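Carbohydrate deacetylase Agd3 (Neosartorya fumigata, PDB 6NWZ) probably removes N-acetyl groups from the exopolysaccharide galactosaminogalactan, as a zinc-binding carbohydrate esterase required for biofilm formation in this fungus. Local coordinates at residues W236-V248 against S636-T648. Numbering follows the deposited sequence.
Sequences WLTRGLYAGHRRV and SRPIPVTFPVAPT
Thr-642 meets Tyr-242 through both backbone and side chain, forming a single antiparallel bridge of the hydrogen-bonded type. Its N donates to Tyr-242 O at 3.0 Å in a nearly straight bond; the return bond, from Tyr-242 N to Thr-642 O, is weak at 3.4 Å. Above the bridge, Thr-642 CB lies over one face of the tyrosine ring, 3.7 Å from its centroid, a CH-pi contact. Tyr-242 CG sits between its own backbone N and carbonyl carbon (chi1 55°), which brings the ring over the Thr-642 side chain. A beta-branched threonine suits this place: CG2 extends the apolar cover toward Tyr-242 OH, while OG1 donates to Gly-244 O at 3.0 Å from well above the carbonyl plane. Gly-244, having no side chain, lets the ring edge come close to its CA. Beyond it, Pro-640 rests its ring carbons against Gly-244 O and His-245 CB.

At the other end, Leu-241 CB packs 3.7 Å from Pro-644 CD, and its CD1 reaches Phe-643 CD2. The ring of Pro-644 lies against Gly-240 O. Arg-239 and Gly-240 supply the two positive phi angles of the type I' turn from Thr-238 to Leu-241, a conformation glycine adopts easily. The turn overlaps the Schellman motif ending helix 224-237. Arg-239 NH2 bonds Leu-684 O; Leu-684 and Glu-210 bind a zinc ion. The bridge joins this loop to outer strand 639-643, which pairs with 663-667. With one backbone bond weak, the threonine's hydroxyl bond and CH-pi contact carry much of the junction.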
loop_
_atom_site.group_PDB
_atom_site.type_symbol
_atom_site.label_atom_id
_atom_site.label_comp_id
_atom_site.label_asym_id
_atom_site.label_seq_id
_atom_site.Cartn_x
_atom_site.Cartn_y
_atom_site.Cartn_z
ATOM N N TRP A 236 -2.734 11.195 17.083
ATOM C CA TRP A 236 -3.143 11.931 18.274
ATOM C C TRP A 236 -3.740 11.000 19.322
ATOM O O TRP A 236 -3.460 11.142 20.518
ATOM C CB TRP A 236 -4.141 13.026 17.894
ATOM C CG TRP A 236 -4.625 13.833 19.060
ATOM C CD1 TRP A 236 -4.003 14.907 19.626
ATOM C CD2 TRP A 236 -5.838 13.637 19.801
ATOM N NE1 TRP A 236 -4.748 15.390 20.674
ATOM C CE2 TRP A 236 -5.880 14.627 20.803
ATOM C CE3 TRP A 236 -6.889 12.719 19.716
ATOM C CZ2 TRP A 236 -6.929 14.726 21.714
ATOM C CZ3 TRP A 236 -7.933 12.821 20.622
ATOM C CH2 TRP A 236 -7.943 13.817 21.607
ATOM N N LEU A 237 -4.567 10.040 18.891
ATOM C CA LEU A 237 -5.207 9.140 19.846
ATOM C C LEU A 237 -4.189 8.292 20.592
ATOM O O LEU A 237 -4.393 7.975 21.767
ATOM C CB LEU A 237 -6.209 8.235 19.130
ATOM C CG LEU A 237 -7.068 7.328 20.001
ATOM C CD1 LEU A 237 -7.940 8.173 20.909
ATOM C CD2 LEU A 237 -7.914 6.429 19.122
ATOM N N THR A 238 -3.098 7.913 19.935
ATOM C CA THR A 238 -2.084 7.065 20.541
ATOM C C THR A 238 -0.914 7.856 21.111
ATOM O O THR A 238 0.018 7.248 21.647
ATOM C CB THR A 238 -1.557 6.051 19.519
ATOM O OG1 THR A 238 -0.875 6.744 18.469
ATOM C CG2 THR A 238 -2.695 5.235 18.927
ATOM N N ARG A 239 -0.936 9.186 21.004
ATOM C CA ARG A 239 0.186 10.048 21.371
ATOM C C ARG A 239 1.483 9.649 20.666
ATOM O O ARG A 239 2.576 9.927 21.169
ATOM C CB ARG A 239 0.400 10.072 22.890
ATOM C CG ARG A 239 -0.723 10.737 23.670
ATOM C CD ARG A 239 -0.487 10.642 25.166
ATOM N NE ARG A 239 -1.423 11.469 25.920
ATOM C CZ ARG A 239 -2.614 11.053 26.338
ATOM N NH1 ARG A 239 -3.016 9.819 26.068
ATOM N NH2 ARG A 239 -3.402 11.868 27.023
ATOM N N GLY A 240 1.389 9.008 19.501
ATOM C CA GLY A 240 2.560 8.528 18.797
ATOM C C GLY A 240 3.194 7.275 19.362
ATOM O O GLY A 240 4.283 6.894 18.918
ATOM N N LEU A 241 2.551 6.616 20.322
ATOM C CA LEU A 241 3.100 5.440 20.988
ATOM C C LEU A 241 2.096 4.304 20.861
ATOM O O LEU A 241 0.970 4.411 21.360
ATOM C CB LEU A 241 3.400 5.750 22.457
ATOM C CG LEU A 241 4.012 4.668 23.343
ATOM C CD1 LEU A 241 5.384 4.262 22.826
ATOM C CD2 LEU A 241 4.101 5.181 24.769
ATOM N N TYR A 242 2.496 3.222 20.193
ATOM C CA TYR A 242 1.563 2.145 19.884
ATOM C C TYR A 242 2.327 0.918 19.408
ATOM O O TYR A 242 3.484 1.004 18.984
ATOM C CB TYR A 242 0.546 2.573 18.816
ATOM C CG TYR A 242 1.182 3.086 17.542
ATOM C CD1 TYR A 242 1.522 2.219 16.511
ATOM C CD2 TYR A 242 1.448 4.438 17.374
ATOM C CE1 TYR A 242 2.109 2.687 15.348
ATOM C CE2 TYR A 242 2.033 4.915 16.220
ATOM C CZ TYR A 242 2.360 4.038 15.211
ATOM O OH TYR A 242 2.942 4.519 14.063
ATOM N N ALA A 243 1.658 -0.226 19.482
ATOM C CA ALA A 243 2.155 -1.446 18.857
ATOM C C ALA A 243 1.770 -1.377 17.387
ATOM O O ALA A 243 0.614 -1.600 17.023
ATOM C CB ALA A 243 1.576 -2.681 19.538
ATOM N N GLY A 244 2.729 -1.035 16.538
ATOM C CA GLY A 244 2.432 -0.910 15.128
ATOM C C GLY A 244 3.640 -0.426 14.362
ATOM O O GLY A 244 4.762 -0.417 14.873
ATOM N N HIS A 245 3.383 0.003 13.123
ATOM C CA HIS A 245 4.446 0.300 12.171
ATOM C C HIS A 245 3.900 1.035 10.950
ATOM O O HIS A 245 3.003 0.527 10.265
ATOM C CB HIS A 245 5.135 -1.004 11.763
ATOM C CG HIS A 245 6.204 -0.838 10.731
ATOM N ND1 HIS A 245 7.244 0.058 10.870
ATOM C CD2 HIS A 245 6.404 -1.469 9.550
ATOM C CE1 HIS A 245 8.032 -0.021 9.812
ATOM N NE2 HIS A 245 7.545 -0.940 8.997
ATOM N N ARG A 246 4.434 2.226 10.665
ATOM C CA ARG A 246 4.000 3.056 9.541
ATOM C C ARG A 246 5.098 3.103 8.484
ATOM O O ARG A 246 6.085 3.831 8.639
ATOM C CB ARG A 246 3.655 4.471 9.999
ATOM C CG ARG A 246 3.220 5.380 8.859
ATOM C CD ARG A 246 3.213 6.841 9.277
ATOM N NE ARG A 246 4.555 7.418 9.272
ATOM C CZ ARG A 246 4.894 8.537 9.907
ATOM N NH1 ARG A 246 3.991 9.205 10.614
ATOM N NH2 ARG A 246 6.141 8.987 9.844
ATOM N N ARG A 247 4.909 2.361 7.395
ATOM C CA ARG A 247 5.854 2.346 6.285
ATOM C C ARG A 247 5.086 2.389 4.971
ATOM O O ARG A 247 4.038 1.752 4.839
ATOM C CB ARG A 247 6.752 1.101 6.353
ATOM C CG ARG A 247 7.552 0.802 5.089
ATOM C CD ARG A 247 8.647 1.826 4.839
ATOM N NE ARG A 247 9.673 1.790 5.876
ATOM C CZ ARG A 247 9.862 2.751 6.773
ATOM N NH1 ARG A 247 9.102 3.839 6.758
ATOM N NH2 ARG A 247 10.820 2.629 7.681
ATOM N N VAL A 248 5.599 3.150 4.006
ATOM C CA VAL A 248 5.032 3.211 2.662
ATOM C C VAL A 248 6.072 2.686 1.682
ATOM O O VAL A 248 7.165 3.256 1.565
ATOM C CB VAL A 248 4.594 4.632 2.279
ATOM C CG1 VAL A 248 4.151 4.673 0.820
ATOM C CG2 VAL A 248 3.469 5.092 3.176
ATOM N N SER A 636 6.595 -16.040 16.620
ATOM C CA SER A 636 7.579 -16.395 15.602
ATOM C C SER A 636 8.276 -15.158 15.049
ATOM O O SER A 636 9.473 -15.197 14.742
ATOM C CB SER A 636 6.901 -17.177 14.475
ATOM O OG SER A 636 7.672 -17.143 13.285
ATOM N N ARG A 637 7.551 -14.055 14.928
ATOM C CA ARG A 637 8.044 -12.816 14.354
ATOM C C ARG A 637 8.204 -11.743 15.423
ATOM O O ARG A 637 7.546 -11.788 16.469
ATOM C CB ARG A 637 7.079 -12.313 13.271
ATOM C CG ARG A 637 6.863 -13.288 12.133
ATOM C CD ARG A 637 8.055 -13.301 11.204
ATOM N NE ARG A 637 7.825 -14.146 10.039
ATOM C CZ ARG A 637 8.653 -14.223 9.005
ATOM N NH1 ARG A 637 9.763 -13.499 8.995
ATOM N NH2 ARG A 637 8.372 -15.019 7.983
ATOM N N PRO A 638 9.072 -10.760 15.196
ATOM C CA PRO A 638 9.170 -9.643 16.139
ATOM C C PRO A 638 7.953 -8.736 16.047
ATOM O O PRO A 638 7.322 -8.603 14.995
ATOM C CB PRO A 638 10.444 -8.916 15.699
ATOM C CG PRO A 638 10.574 -9.243 14.261
ATOM C CD PRO A 638 10.063 -10.649 14.112
ATOM N N ILE A 639 7.631 -8.116 17.175
ATOM C CA ILE A 639 6.480 -7.225 17.300
ATOM C C ILE A 639 6.976 -5.792 17.141
ATOM O O ILE A 639 7.851 -5.365 17.911
ATOM C CB ILE A 639 5.769 -7.408 18.649
ATOM C CG1 ILE A 639 5.455 -8.883 18.905
ATOM C CG2 ILE A 639 4.496 -6.587 18.689
ATOM C CD1 ILE A 639 4.648 -9.530 17.810
ATOM N N PRO A 640 6.457 -5.024 16.186
ATOM C CA PRO A 640 6.888 -3.629 16.045
ATOM C C PRO A 640 6.287 -2.744 17.126
ATOM O O PRO A 640 5.131 -2.910 17.525
ATOM C CB PRO A 640 6.361 -3.239 14.659
ATOM C CG PRO A 640 5.154 -4.099 14.480
ATOM C CD PRO A 640 5.463 -5.405 15.167
ATOM N N VAL A 641 7.091 -1.797 17.607
ATOM C CA VAL A 641 6.662 -0.813 18.596
ATOM C C VAL A 641 7.163 0.552 18.152
ATOM O O VAL A 641 8.364 0.731 17.922
ATOM C CB VAL A 641 7.175 -1.147 20.010
ATOM C CG1 VAL A 641 6.614 -0.163 21.033
ATOM C CG2 VAL A 641 6.800 -2.564 20.388
ATOM N N THR A 642 6.248 1.506 18.031
ATOM C CA THR A 642 6.561 2.848 17.560
ATOM C C THR A 642 6.683 3.795 18.749
ATOM O O THR A 642 5.770 3.879 19.579
ATOM C CB THR A 642 5.485 3.336 16.588
ATOM O OG1 THR A 642 5.473 2.483 15.435
ATOM C CG2 THR A 642 5.743 4.774 16.158
ATOM N N PHE A 643 7.814 4.502 18.827
ATOM C CA PHE A 643 8.128 5.391 19.936
ATOM C C PHE A 643 8.156 6.839 19.476
ATOM O O PHE A 643 8.855 7.159 18.505
ATOM C CB PHE A 643 9.485 5.027 20.552
ATOM C CG PHE A 643 9.461 3.781 21.385
ATOM C CD1 PHE A 643 9.675 2.541 20.809
ATOM C CD2 PHE A 643 9.234 3.854 22.749
ATOM C CE1 PHE A 643 9.658 1.393 21.578
ATOM C CE2 PHE A 643 9.214 2.711 23.523
ATOM C CZ PHE A 643 9.425 1.479 22.937
ATOM N N PRO A 644 7.422 7.740 20.145
ATOM C CA PRO A 644 7.545 9.173 19.841
ATOM C C PRO A 644 8.676 9.818 20.628
ATOM O O PRO A 644 9.139 10.917 20.306
ATOM C CB PRO A 644 6.181 9.728 20.260
ATOM C CG PRO A 644 5.791 8.851 21.422
ATOM C CD PRO A 644 6.386 7.479 21.161
ATOM N N VAL A 645 9.103 9.140 21.688
ATOM C CA VAL A 645 10.253 9.536 22.487
ATOM C C VAL A 645 11.171 8.330 22.585
ATOM O O VAL A 645 10.706 7.199 22.764
ATOM C CB VAL A 645 9.844 10.028 23.892
ATOM C CG1 VAL A 645 11.076 10.345 24.716
ATOM C CG2 VAL A 645 8.956 11.252 23.785
ATOM N N ALA A 646 12.469 8.564 22.450
ATOM C CA ALA A 646 13.420 7.465 22.449
ATOM C C ALA A 646 13.396 6.747 23.795
ATOM O O ALA A 646 13.417 7.405 24.845
ATOM C CB ALA A 646 14.824 7.978 22.145
ATOM N N PRO A 647 13.320 5.418 23.813
ATOM C CA PRO A 647 13.451 4.685 25.078
ATOM C C PRO A 647 14.880 4.750 25.598
ATOM O O PRO A 647 15.813 5.141 24.894
ATOM C CB PRO A 647 13.050 3.255 24.704
ATOM C CG PRO A 647 13.313 3.163 23.233
ATOM C CD PRO A 647 13.011 4.525 22.682
ATOM N N THR A 648 15.045 4.358 26.866
ATOM C CA THR A 648 16.363 4.425 27.489
ATOM C C THR A 648 17.356 3.478 26.827
ATOM O O THR A 648 18.562 3.746 26.836
ATOM C CB THR A 648 16.268 4.112 28.981
ATOM O OG1 THR A 648 15.507 2.912 29.170
ATOM C CG2 THR A 648 15.614 5.266 29.730
#